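Local coordinates for protein split-Soret cytochrome c (Desulfovibrio desulfuricans, PDB 1H21) that carries two heme c groups and an iron-sulfur cluster, probably [2Fe-2S], in each subunit of a heme-linked homodimer and may take part in sulfate reduction, at residues A94-F99 with K103-M108; I186-K189 with D195-S198; N158-E161 with K165-S168; G36-G41 with A129-K134; G210-H213 with G217-A220. One frame throughout, in Å; residues are numbered along the deposited sequence.

Interaction 1 of 5, residues A94-F99 with K103-M108; sequences ATFSLF and KEVHPM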
# COMPACT_ATOMS: atom_id res chain seq x y z
N ALA A 94 -7.93 -5.46 0.41
CA ALA A 94 -8.74 -4.52 -0.34
C ALA A 94 -10.11 -5.07 -0.62
O ALA A 94 -11.09 -4.32 -0.66
CB ALA A 94 -8.06 -4.14 -1.64
N THR A 95 -10.16 -6.39 -0.84
CA THR A 95 -11.42 -7.07 -1.13
C THR A 95 -12.42 -6.91 0.02
O THR A 95 -13.62 -6.74 -0.21
CB THR A 95 -11.22 -8.59 -1.43
OG1 THR A 95 -10.82 -9.28 -0.24
CG2 THR A 95 -10.17 -8.81 -2.47
N PHE A 96 -11.91 -6.86 1.25
CA PHE A 96 -12.78 -6.72 2.41
C PHE A 96 -13.59 -5.44 2.34
O PHE A 96 -14.73 -5.38 2.84
CB PHE A 96 -11.98 -6.71 3.72
CG PHE A 96 -11.08 -7.88 3.90
CD1 PHE A 96 -11.14 -8.98 3.04
CD2 PHE A 96 -10.16 -7.88 4.95
CE1 PHE A 96 -10.32 -10.07 3.23
CE2 PHE A 96 -9.32 -8.97 5.15
CZ PHE A 96 -9.40 -10.07 4.29
N SER A 97 -13.01 -4.42 1.70
CA SER A 97 -13.69 -3.15 1.62
C SER A 97 -14.78 -3.08 0.57
O SER A 97 -15.49 -2.07 0.46
CB SER A 97 -12.71 -1.99 1.53
OG SER A 97 -12.07 -1.83 2.79
N LEU A 98 -14.95 -4.19 -0.16
CA LEU A 98 -16.00 -4.31 -1.16
C LEU A 98 -17.31 -4.75 -0.48
O LEU A 98 -18.42 -4.54 -1.01
CB LEU A 98 -15.62 -5.34 -2.20
CG LEU A 98 -14.45 -4.90 -3.07
CD1 LEU A 98 -14.05 -6.04 -3.98
CD2 LEU A 98 -14.81 -3.63 -3.89
N PHE A 99 -17.16 -5.31 0.71
CA PHE A 99 -18.28 -5.82 1.46
C PHE A 99 -18.53 -5.15 2.82
O PHE A 99 -19.69 -4.94 3.21
CB PHE A 99 -18.10 -7.33 1.66
CG PHE A 99 -17.61 -8.05 0.43
CD1 PHE A 99 -16.28 -8.43 0.32
CD2 PHE A 99 -18.47 -8.32 -0.63
CE1 PHE A 99 -15.80 -9.07 -0.84
CE2 PHE A 99 -18.01 -8.96 -1.79
CZ PHE A 99 -16.67 -9.34 -1.89
N LYS A 103 -14.88 0.17 10.46
CA LYS A 103 -15.00 -0.46 11.79
C LYS A 103 -14.91 -2.00 11.76
O LYS A 103 -14.24 -2.62 12.58
CB LYS A 103 -16.30 -0.06 12.50
CG LYS A 103 -16.27 1.32 13.17
N GLU A 104 -15.62 -2.60 10.80
CA GLU A 104 -15.64 -4.04 10.67
C GLU A 104 -14.41 -4.66 10.04
O GLU A 104 -14.06 -5.79 10.37
CB GLU A 104 -16.88 -4.50 9.89
CG GLU A 104 -18.20 -4.46 10.66
CD GLU A 104 -19.34 -5.07 9.85
OE1 GLU A 104 -20.00 -4.32 9.10
OE2 GLU A 104 -19.56 -6.29 9.96
N VAL A 105 -13.80 -3.96 9.08
CA VAL A 105 -12.62 -4.48 8.41
C VAL A 105 -11.35 -4.47 9.28
O VAL A 105 -10.50 -5.36 9.16
CB VAL A 105 -12.39 -3.75 7.06
CG1 VAL A 105 -11.13 -4.29 6.37
CG2 VAL A 105 -13.60 -3.97 6.15
N HIS A 106 -11.28 -3.53 10.21
CA HIS A 106 -10.12 -3.41 11.08
C HIS A 106 -9.63 -4.73 11.69
O HIS A 106 -8.49 -5.13 11.45
CB HIS A 106 -10.36 -2.37 12.19
CG HIS A 106 -9.10 -1.96 12.91
ND1 HIS A 106 -7.88 -1.87 12.27
CD2 HIS A 106 -8.89 -1.60 14.19
CE1 HIS A 106 -6.97 -1.46 13.14
NE2 HIS A 106 -7.55 -1.29 14.31
N PRO A 107 -10.47 -5.45 12.47
CA PRO A 107 -9.96 -6.70 13.05
C PRO A 107 -9.60 -7.75 12.01
O PRO A 107 -8.71 -8.56 12.24
CB PRO A 107 -11.09 -7.14 13.98
CG PRO A 107 -12.32 -6.61 13.30
CD PRO A 107 -11.87 -5.22 12.91
N MET A 108 -10.24 -7.69 10.84
CA MET A 108 -9.95 -8.66 9.77
C MET A 108 -8.52 -8.43 9.23
O MET A 108 -7.75 -9.36 9.08
CB MET A 108 -10.97 -8.53 8.63
CG MET A 108 -12.44 -8.76 9.02
SD MET A 108 -13.58 -8.59 7.59
CE MET A 108 -12.99 -9.87 6.54
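The F96 ring has the methyl end of M108 over one face and V105 CG1 at its edge, close to the ring plane. M108 CE sits 3.8 Å from the centroid of the F96 ring and only 11° off the ring normal, a CH-pi contact aimed at the middle of the face. M108 SD stands obliquely to the same ring, 4.8 Å from its centroid, which makes the pair a Met-aromatic contact. The M108 chain is extended at chi2 and then bends at chi3 (61°), and this last turn swings CE over the ring, while M108 CB packs 3.8 Å from F96 CD2. V105 reaches the root of the same side chain: its CG1 lies 3.7 Å from F96 CB, and CG2 rests beside the F96 backbone O. S97 adds a slighter contact through OG, 4.3 Å from V105 CG2. The segments belong to helices 87-99 and 102-118, consecutive helices that form a roughly antiparallel hairpin; the axes of the two short segments approach to 9.7 Å, at 150°. Helix 165-192 packs on the pair through I186, which touches F96, and through I185 and K189, which touch M108. The touching side chains are buried and, S97 OG apart, meet through carbon and sulfur, so the pairing probably rests on dispersion, helped by the slightly polarised S-methyl group lying against the pi cloud.

Interaction 2 of 5, residues I186-K189 with D195-S198; sequences INTK and DFKS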
# COMPACT_ATOMS: atom_id res chain seq x y z
N ILE A 186 -12.27 -14.25 5.41
CA ILE A 186 -13.54 -13.84 4.81
C ILE A 186 -14.63 -14.81 5.27
O ILE A 186 -15.66 -14.39 5.79
CB ILE A 186 -13.47 -13.78 3.27
CG1 ILE A 186 -12.71 -12.51 2.83
CG2 ILE A 186 -14.89 -13.81 2.67
CD1 ILE A 186 -12.26 -12.54 1.36
N ASN A 187 -14.35 -16.11 5.12
CA ASN A 187 -15.30 -17.15 5.52
C ASN A 187 -15.72 -16.94 6.96
O ASN A 187 -16.92 -16.84 7.26
CB ASN A 187 -14.67 -18.54 5.38
CG ASN A 187 -14.57 -18.98 3.94
OD1 ASN A 187 -15.23 -18.44 3.05
ND2 ASN A 187 -13.75 -20.01 3.71
N THR A 188 -14.74 -16.83 7.85
CA THR A 188 -15.05 -16.63 9.26
C THR A 188 -15.88 -15.36 9.49
O THR A 188 -16.76 -15.35 10.34
CB THR A 188 -13.74 -16.66 10.09
OG1 THR A 188 -13.06 -17.89 9.80
CG2 THR A 188 -14.01 -16.59 11.59
N LYS A 189 -15.63 -14.31 8.71
CA LYS A 189 -16.40 -13.06 8.86
C LYS A 189 -17.87 -13.28 8.48
O LYS A 189 -18.80 -12.83 9.18
CB LYS A 189 -15.79 -11.95 7.98
CG LYS A 189 -16.59 -10.64 7.91
CD LYS A 189 -16.79 -10.05 9.30
CE LYS A 189 -17.47 -8.70 9.21
NZ LYS A 189 -17.66 -8.07 10.53
N ASP A 195 -19.83 -10.18 15.02
CA ASP A 195 -19.15 -10.69 16.23
C ASP A 195 -17.66 -11.00 16.02
O ASP A 195 -16.92 -11.24 16.99
CB ASP A 195 -19.85 -11.97 16.73
CG ASP A 195 -21.19 -11.69 17.37
OD1 ASP A 195 -21.26 -10.82 18.27
OD2 ASP A 195 -22.15 -12.39 17.02
N PHE A 196 -17.26 -11.04 14.74
CA PHE A 196 -15.88 -11.33 14.33
C PHE A 196 -14.82 -10.68 15.21
O PHE A 196 -14.91 -9.49 15.55
CB PHE A 196 -15.67 -10.91 12.88
CG PHE A 196 -14.31 -11.26 12.35
CD1 PHE A 196 -14.12 -12.42 11.60
CD2 PHE A 196 -13.21 -10.42 12.61
CE1 PHE A 196 -12.86 -12.75 11.10
CE2 PHE A 196 -11.93 -10.74 12.11
CZ PHE A 196 -11.76 -11.90 11.36
N LYS A 197 -13.82 -11.46 15.56
CA LYS A 197 -12.73 -10.97 16.38
C LYS A 197 -11.44 -11.55 15.80
O LYS A 197 -11.44 -12.64 15.23
CB LYS A 197 -12.92 -11.39 17.85
CG LYS A 197 -13.94 -10.56 18.65
N SER A 198 -10.37 -10.79 15.90
CA SER A 198 -9.09 -11.26 15.41
C SER A 198 -8.55 -12.34 16.37
O SER A 198 -8.64 -12.20 17.59
CB SER A 198 -8.11 -10.09 15.33
OG SER A 198 -6.81 -10.52 14.93
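F196 packs tightly against the backbone of K189, its CD1 lying 3.6 Å from K189 CA and 3.8 Å from K189 N. With F196 CG anti to the backbone N (chi1 -176°), the ring extends from the loop to the helix, and its CD1-CE1 side meets the main chain where T188 passes into K189; of this, T188 C lies at the ring edge, near its plane. The K189 side chain crosses that of F196 at about a right angle. It bends at chi2 (58°), which brings CD within 3.8 Å of F196 CB. Here the chain leaves the long helix 165-192 and folds back along it before helix 204-213 begins, so that the aromatic anchors the returning loop on the last turns of the helix it has just left. P107 and M108 of helix 102-118 also touch F196, and the buried K189 sends its ammonium on to a salt bridge with E104 and a hydrogen bond to G193 O, with a cation-pi contact to W100. The T188 side is looser and partly exposed: its methyl CG2 approaches F196 CE1 at 4.0 Å, while OG1 turns back to E184 O in the preceding helical turn. On either side of F196 the loop is open to solvent, with D195 and K197 exposed.

Interaction 3 of 5, residues N158-E161 with K165-S168; sequences NKIE and KQRS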
# COMPACT_ATOMS: atom_id res chain seq x y z
N ASN A 158 19.45 -15.85 3.44
CA ASN A 158 19.61 -17.06 2.62
C ASN A 158 20.64 -16.97 1.49
O ASN A 158 20.77 -17.91 0.70
CB ASN A 158 18.26 -17.49 2.05
CG ASN A 158 17.29 -17.92 3.14
OD1 ASN A 158 17.42 -19.03 3.70
ND2 ASN A 158 16.32 -17.06 3.46
N LYS A 159 21.36 -15.85 1.42
CA LYS A 159 22.38 -15.59 0.38
C LYS A 159 21.88 -15.81 -1.06
O LYS A 159 22.61 -16.31 -1.93
CB LYS A 159 23.66 -16.38 0.65
CG LYS A 159 24.70 -15.59 1.46
CD LYS A 159 24.14 -15.19 2.82
CE LYS A 159 24.94 -14.05 3.47
NZ LYS A 159 24.39 -13.68 4.82
N ILE A 160 20.62 -15.42 -1.28
CA ILE A 160 19.96 -15.51 -2.58
C ILE A 160 19.82 -14.08 -3.09
O ILE A 160 19.64 -13.14 -2.30
CB ILE A 160 18.54 -16.12 -2.45
CG1 ILE A 160 18.63 -17.54 -1.93
CG2 ILE A 160 17.82 -16.12 -3.80
CD1 ILE A 160 17.34 -18.03 -1.34
N GLU A 161 19.95 -13.89 -4.39
CA GLU A 161 19.82 -12.56 -4.98
C GLU A 161 18.35 -12.21 -5.16
O GLU A 161 17.54 -13.06 -5.57
CB GLU A 161 20.56 -12.48 -6.32
CG GLU A 161 22.05 -12.20 -6.23
CD GLU A 161 22.67 -11.88 -7.60
OE1 GLU A 161 22.32 -10.84 -8.20
OE2 GLU A 161 23.52 -12.67 -8.08
N LYS A 165 15.49 -16.44 -9.57
CA LYS A 165 14.20 -17.04 -9.94
C LYS A 165 13.53 -17.53 -8.67
O LYS A 165 12.31 -17.66 -8.59
CB LYS A 165 14.40 -18.21 -10.90
CG LYS A 165 14.59 -17.78 -12.33
CD LYS A 165 14.00 -18.82 -13.28
CE LYS A 165 14.10 -18.36 -14.73
NZ LYS A 165 13.25 -19.19 -15.62
N GLN A 166 14.36 -17.80 -7.66
CA GLN A 166 13.88 -18.27 -6.38
C GLN A 166 13.05 -17.25 -5.65
O GLN A 166 12.00 -17.59 -5.12
CB GLN A 166 15.05 -18.67 -5.49
CG GLN A 166 15.65 -20.03 -5.75
CD GLN A 166 17.10 -20.02 -5.42
OE1 GLN A 166 17.89 -19.40 -6.13
NE2 GLN A 166 17.46 -20.63 -4.29
N ARG A 167 13.51 -16.01 -5.59
CA ARG A 167 12.74 -15.04 -4.85
C ARG A 167 11.45 -14.65 -5.56
O ARG A 167 10.46 -14.28 -4.91
CB ARG A 167 13.60 -13.85 -4.37
CG ARG A 167 13.67 -12.67 -5.28
CD ARG A 167 12.60 -11.63 -5.00
NE ARG A 167 12.15 -11.08 -6.28
CZ ARG A 167 10.89 -10.79 -6.58
NH1 ARG A 167 9.92 -10.95 -5.68
NH2 ARG A 167 10.58 -10.47 -7.83
N SER A 168 11.43 -14.76 -6.88
CA SER A 168 10.21 -14.47 -7.61
C SER A 168 9.28 -15.69 -7.43
O SER A 168 8.06 -15.55 -7.47
CB SER A 168 10.49 -14.19 -9.08
OG SER A 168 10.79 -15.37 -9.79
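I160 meets the side chain of Q166 at about a right angle, its two branches touching different parts of the glutamine. The longer branch ends with CD1 3.9 Å from Q166 NE2, whereas the methyl CG2 lies 4.0 Å from Q166 OE1 and only slightly farther from Q166 CB. These are van der Waals contacts, hydrocarbon against the amide and against the CB of the glutamine. The polar end of Q166 has its partner in S164, whose OG is hydrogen-bonded to Q166 OE1 and so helps to fix the turn of the amide. One residue on, the touching group is main chain: E161 O rests 3.9 Å from R167 CG. The R167 chain bends at both chi2 (91°) and chi3 (-143°), which carries its guanidinium away from E161 toward the S168 side, where S168 CB lies over one face 3.9 Å above the plane, offset toward the rim of the guanidinium. R167 NE makes a weak hydrogen bond to A162 O, and V151, W154 and C155 of helix 147-158 pack on the arginine. The carboxylate of E161 leads away from the helix to the second subunit, where E161 OE1 accepts from N221 ND2 and G217 N of that chain. At the start of helix 165-192, S168 OG donates to K165 O at 3.0 Å, from above the carbonyl plane. K159, with positive phi, closes helix 147-158 in a Schellman motif, and the loop joins helices 147-158 and 165-192 beside C171, a probable ligand of the iron-sulfur cluster whose side chain comes, at the nearest atoms, to about 3 Å from that of R167.

Interaction 4 of 5, residues G36-G41 with A129-K134; sequences GYWYKG and AAQGVK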
# COMPACT_ATOMS: atom_id res chain seq x y z
N GLY A 36 -2.39 -16.47 -10.83
CA GLY A 36 -2.61 -15.08 -11.16
C GLY A 36 -1.34 -14.28 -11.10
O GLY A 36 -1.11 -13.42 -11.95
N TYR A 37 -0.48 -14.61 -10.12
CA TYR A 37 0.79 -13.93 -9.90
C TYR A 37 1.66 -13.89 -11.16
O TYR A 37 2.27 -12.85 -11.49
CB TYR A 37 1.54 -14.59 -8.72
CG TYR A 37 3.01 -14.17 -8.56
CD1 TYR A 37 3.37 -13.03 -7.82
CD2 TYR A 37 4.03 -14.87 -9.22
CE1 TYR A 37 4.71 -12.60 -7.76
CE2 TYR A 37 5.35 -14.45 -9.16
CZ TYR A 37 5.69 -13.32 -8.44
OH TYR A 37 7.00 -12.89 -8.43
N TRP A 38 1.72 -15.02 -11.86
CA TRP A 38 2.53 -15.12 -13.07
C TRP A 38 1.84 -14.53 -14.30
O TRP A 38 2.51 -14.03 -15.20
CB TRP A 38 2.89 -16.58 -13.33
CG TRP A 38 3.52 -17.26 -12.18
CD1 TRP A 38 2.89 -18.04 -11.26
CD2 TRP A 38 4.90 -17.22 -11.81
NE1 TRP A 38 3.80 -18.49 -10.33
CE2 TRP A 38 5.04 -18.01 -10.64
CE3 TRP A 38 6.04 -16.60 -12.34
CZ2 TRP A 38 6.27 -18.18 -9.99
CZ3 TRP A 38 7.27 -16.77 -11.68
CH2 TRP A 38 7.37 -17.56 -10.52
N TYR A 39 0.52 -14.58 -14.34
CA TYR A 39 -0.23 -14.07 -15.49
C TYR A 39 0.17 -12.68 -15.97
O TYR A 39 0.02 -11.69 -15.25
CB TYR A 39 -1.73 -14.10 -15.20
CG TYR A 39 -2.58 -13.66 -16.36
CD1 TYR A 39 -2.78 -14.50 -17.46
CD2 TYR A 39 -3.19 -12.41 -16.37
CE1 TYR A 39 -3.57 -14.09 -18.55
CE2 TYR A 39 -3.97 -11.99 -17.43
CZ TYR A 39 -4.15 -12.83 -18.52
OH TYR A 39 -4.91 -12.38 -19.57
N LYS A 40 0.72 -12.62 -17.18
CA LYS A 40 1.17 -11.36 -17.76
C LYS A 40 2.14 -10.60 -16.83
O LYS A 40 2.42 -9.40 -17.02
CB LYS A 40 -0.04 -10.49 -18.11
CG LYS A 40 -0.92 -11.03 -19.24
CD LYS A 40 -1.95 -9.99 -19.59
CE LYS A 40 -2.77 -10.38 -20.81
NZ LYS A 40 -3.73 -9.27 -21.17
N GLY A 41 2.69 -11.35 -15.87
CA GLY A 41 3.61 -10.80 -14.90
C GLY A 41 2.96 -9.76 -14.01
O GLY A 41 3.68 -8.89 -13.49
N ALA A 129 3.54 -27.43 -10.86
CA ALA A 129 2.81 -26.36 -11.54
C ALA A 129 3.68 -25.11 -11.36
O ALA A 129 3.28 -24.00 -11.74
CB ALA A 129 1.42 -26.15 -10.90
N ALA A 130 4.85 -25.31 -10.75
CA ALA A 130 5.81 -24.25 -10.48
C ALA A 130 6.19 -23.57 -11.77
O ALA A 130 6.67 -24.22 -12.71
CB ALA A 130 7.04 -24.81 -9.81
N GLN A 131 5.97 -22.26 -11.84
CA GLN A 131 6.32 -21.51 -13.04
C GLN A 131 7.67 -20.81 -12.96
O GLN A 131 8.16 -20.31 -13.98
CB GLN A 131 5.22 -20.51 -13.39
CG GLN A 131 3.88 -21.18 -13.67
CD GLN A 131 2.88 -20.21 -14.23
OE1 GLN A 131 1.73 -20.14 -13.74
NE2 GLN A 131 3.29 -19.42 -15.26
N GLY A 132 8.25 -20.75 -11.76
CA GLY A 132 9.55 -20.12 -11.59
C GLY A 132 10.62 -21.18 -11.43
O GLY A 132 11.40 -21.41 -12.35
N VAL A 133 10.70 -21.76 -10.23
CA VAL A 133 11.64 -22.84 -9.94
C VAL A 133 10.89 -23.91 -9.14
O VAL A 133 10.14 -23.61 -8.20
CB VAL A 133 12.87 -22.37 -9.13
CG1 VAL A 133 13.57 -21.25 -9.84
CG2 VAL A 133 12.49 -21.99 -7.69
N LYS A 134 11.04 -25.16 -9.58
CA LYS A 134 10.38 -26.28 -8.93
C LYS A 134 11.19 -26.61 -7.69
O LYS A 134 12.40 -26.36 -7.67
CB LYS A 134 10.37 -27.48 -9.88
CG LYS A 134 8.97 -27.89 -10.36
CD LYS A 134 9.07 -28.72 -11.64
CE LYS A 134 9.48 -27.88 -12.84
NZ LYS A 134 10.08 -28.75 -13.92
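W38, near the end of helix 26-38, meets Q131 and G132 with its indole, and tyrosines before it in the helix flank the ring. Just ahead, Y37 lends CD2 to one face of the indole, 3.5 Å above its plane and over its centre, so the tryptophan is backed by its own neighbour; Y34, a turn earlier, adds an edge-to-face ring contact. The opposite face of W38 is taken by Q131. Its CB stands 3.6 Å from the centroid of the five-membered ring, 10° off the normal, a CH-pi contact. The two side chains slide past each other in opposite directions, the glutamine extended beyond CG so that its amide runs back over the root of the indole. Q131 OE1 comes within 3.5 Å of W38 CD1, and Q131 NE2 within 3.5 Å of W38 CB, with ring and amide planes 30° apart. This layering of tyrosine, indole and glutamine pins the long loop between helices 102-118 and 147-158 to the end of helix 26-38, bringing together parts of the chain almost ninety residues apart. The benzo end of W38 belongs to G132, whose CA lies 3.5 Å from W38 CH2; the absence of a side chain at G132 lets the backbone come this close. Hydrogen bonds from Q131 N to Y34 OH and from V133 N to E169 OE1 also hold the loop. Past the tryptophan, the chain turns away from the loop: the Y39 ring meets that of F10 of the second subunit, and K40 O accepts from R102 NH1 of that subunit.

Interaction 5 of 5, residues G210-H213 with G217-A220; sequences GECH and GNDA. With HEC (heme c), chain E.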
# COMPACT_ATOMS: atom_id res chain seq x y z
N GLY A 210 3.06 1.74 22.53
CA GLY A 210 1.80 2.43 22.35
C GLY A 210 1.31 3.16 23.59
O GLY A 210 0.61 4.16 23.47
N GLU A 211 1.72 2.69 24.77
CA GLU A 211 1.30 3.31 26.04
C GLU A 211 1.56 4.81 26.05
O GLU A 211 0.78 5.60 26.60
CB GLU A 211 2.02 2.65 27.22
CG GLU A 211 1.71 1.16 27.34
CD GLU A 211 0.70 0.83 28.44
OE1 GLU A 211 0.48 -0.39 28.68
OE2 GLU A 211 0.13 1.76 29.07
N CYS A 212 2.67 5.20 25.43
CA CYS A 212 3.02 6.62 25.34
C CYS A 212 2.79 7.19 23.95
O CYS A 212 2.18 8.24 23.79
CB CYS A 212 4.49 6.83 25.72
SG CYS A 212 4.95 6.23 27.35
N HIS A 213 3.25 6.46 22.94
CA HIS A 213 3.18 6.92 21.57
C HIS A 213 1.87 6.79 20.83
O HIS A 213 1.70 7.43 19.80
CB HIS A 213 4.34 6.33 20.79
CG HIS A 213 5.67 6.77 21.31
ND1 HIS A 213 6.13 8.07 21.26
CD2 HIS A 213 6.63 6.06 21.96
CE1 HIS A 213 7.32 8.13 21.86
NE2 HIS A 213 7.68 6.94 22.31
N GLY A 217 -3.87 12.07 24.75
CA GLY A 217 -3.64 12.79 25.98
C GLY A 217 -2.18 12.72 26.40
O GLY A 217 -1.70 13.60 27.12
N ASN A 218 -1.48 11.67 25.97
CA ASN A 218 -0.07 11.52 26.34
C ASN A 218 0.80 12.56 25.67
O ASN A 218 0.64 12.88 24.48
CB ASN A 218 0.48 10.13 26.02
CG ASN A 218 1.72 9.78 26.84
OD1 ASN A 218 2.78 10.40 26.70
ND2 ASN A 218 1.59 8.77 27.72
N ASP A 219 1.78 13.04 26.43
CA ASP A 219 2.70 14.06 25.97
C ASP A 219 3.61 13.55 24.84
O ASP A 219 4.24 14.34 24.14
CB ASP A 219 3.54 14.55 27.14
CG ASP A 219 2.68 14.98 28.35
OD1 ASP A 219 2.81 16.15 28.78
OD2 ASP A 219 1.89 14.16 28.87
N ALA A 220 3.63 12.24 24.66
CA ALA A 220 4.44 11.60 23.64
C ALA A 220 3.62 10.95 22.52
O ALA A 220 4.16 10.26 21.65
CB ALA A 220 5.34 10.57 24.29
FE HEC E . 9.57 6.66 22.91
CHA HEC E . 10.93 9.61 21.93
CHB HEC E . 10.24 5.27 19.90
CHC HEC E . 8.48 3.64 24.09
CHD HEC E . 8.29 8.23 25.68
NA HEC E . 10.36 7.32 21.27
C1A HEC E . 10.94 8.55 21.03
C2A HEC E . 11.52 8.59 19.68
C3A HEC E . 11.26 7.42 19.04
C4A HEC E . 10.56 6.61 20.05
CMA HEC E . 11.58 7.07 17.59
CAA HEC E . 12.28 9.78 19.12
CBA HEC E . 13.78 9.68 18.98
CGA HEC E . 14.50 9.48 20.29
O1A HEC E . 14.38 8.42 20.93
O2A HEC E . 15.29 10.37 20.67
NB HEC E . 9.42 4.82 22.21
C1B HEC E . 9.71 4.43 20.90
C2B HEC E . 9.39 3.02 20.66
C3B HEC E . 9.02 2.48 21.89
C4B HEC E . 8.98 3.66 22.82
CMB HEC E . 9.32 2.40 19.27
CAB HEC E . 8.91 1.08 22.22
CBB HEC E . 9.92 0.07 21.91
NC HEC E . 8.71 6.03 24.59
C1C HEC E . 8.34 4.74 24.93
C2C HEC E . 7.50 4.71 26.12
C3C HEC E . 7.40 6.02 26.54
C4C HEC E . 8.16 6.84 25.61
CMC HEC E . 6.77 3.47 26.68
CAC HEC E . 6.69 6.52 27.61
CBC HEC E . 6.96 6.07 28.95
ND HEC E . 9.66 8.52 23.66
C1D HEC E . 9.02 9.03 24.78
C2D HEC E . 9.28 10.48 24.92
C3D HEC E . 10.09 10.81 23.92
C4D HEC E . 10.31 9.61 23.16
CMD HEC E . 8.66 11.45 25.93
CAD HEC E . 10.64 12.19 23.58
CBD HEC E . 11.63 12.74 24.59
CGD HEC E . 12.85 11.86 24.73
O1D HEC E . 12.90 11.05 25.68
O2D HEC E . 13.77 12.00 23.88
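A220 O accepts a hydrogen bond from H213 ND1 at 3.0 Å, and H213 CA approaches the same oxygen at 3.5 Å in a CA-H...O contact. The bond is not straight, with an N-H...O angle of 132°, and the oxygen stands 34° out of the imidazole plane. On the far side of the ring H213 NE2 binds the heme iron at 2.0 Å, opposite a ligand from the second subunit, H246. Next to it C212 is joined through SG to heme CAC, a thioether of 1.8 Å; with C209 and H213 it forms the CXXCH heme-attachment motif of c-type cytochromes. The loop 217-220 packs on this helix end. A220 CB touches the heme methyl CMD at 3.8 Å and lies 4.1 Å from C212 CB, while N218 CB rests 3.4 Å from C212 O. N218 CG, anti to the backbone N (chi1 -159°), lies over the C212 backbone; its OD1 accepts from A220 N at 2.9 Å in the carbonyl plane. That Asx turn probably helps to place A220 O as a second-shell group. The H213 ND1 bond to A220 O, though bent, probably limits rotation of the axial imidazole and may strengthen its electron donation to the iron, which would tend to stabilise the oxidised heme.

Interactions 1 and 2 form one continuous buried region, joined by the E104-K189 salt bridge and by packing of I186 on F96; sulfur and methyl groups against a ring dominate the former, a ring against helix backbone the latter. Interaction 2 shares helix 165-192 with interaction 3, yet the two lie on opposite sides of the chain's centre. Interactions 3 and 4 touch through K165 and V133, and S168 O probably shares a hydrogen bond with Y37 OH; interaction 3 is partly buried, and interaction 4 is a surface contact. Interaction 5 stands apart, its buried chemistry covalent and metal-bound. E161 of interaction 3 nevertheless hydrogen-bonds the backbone N of G217 of the second subunit.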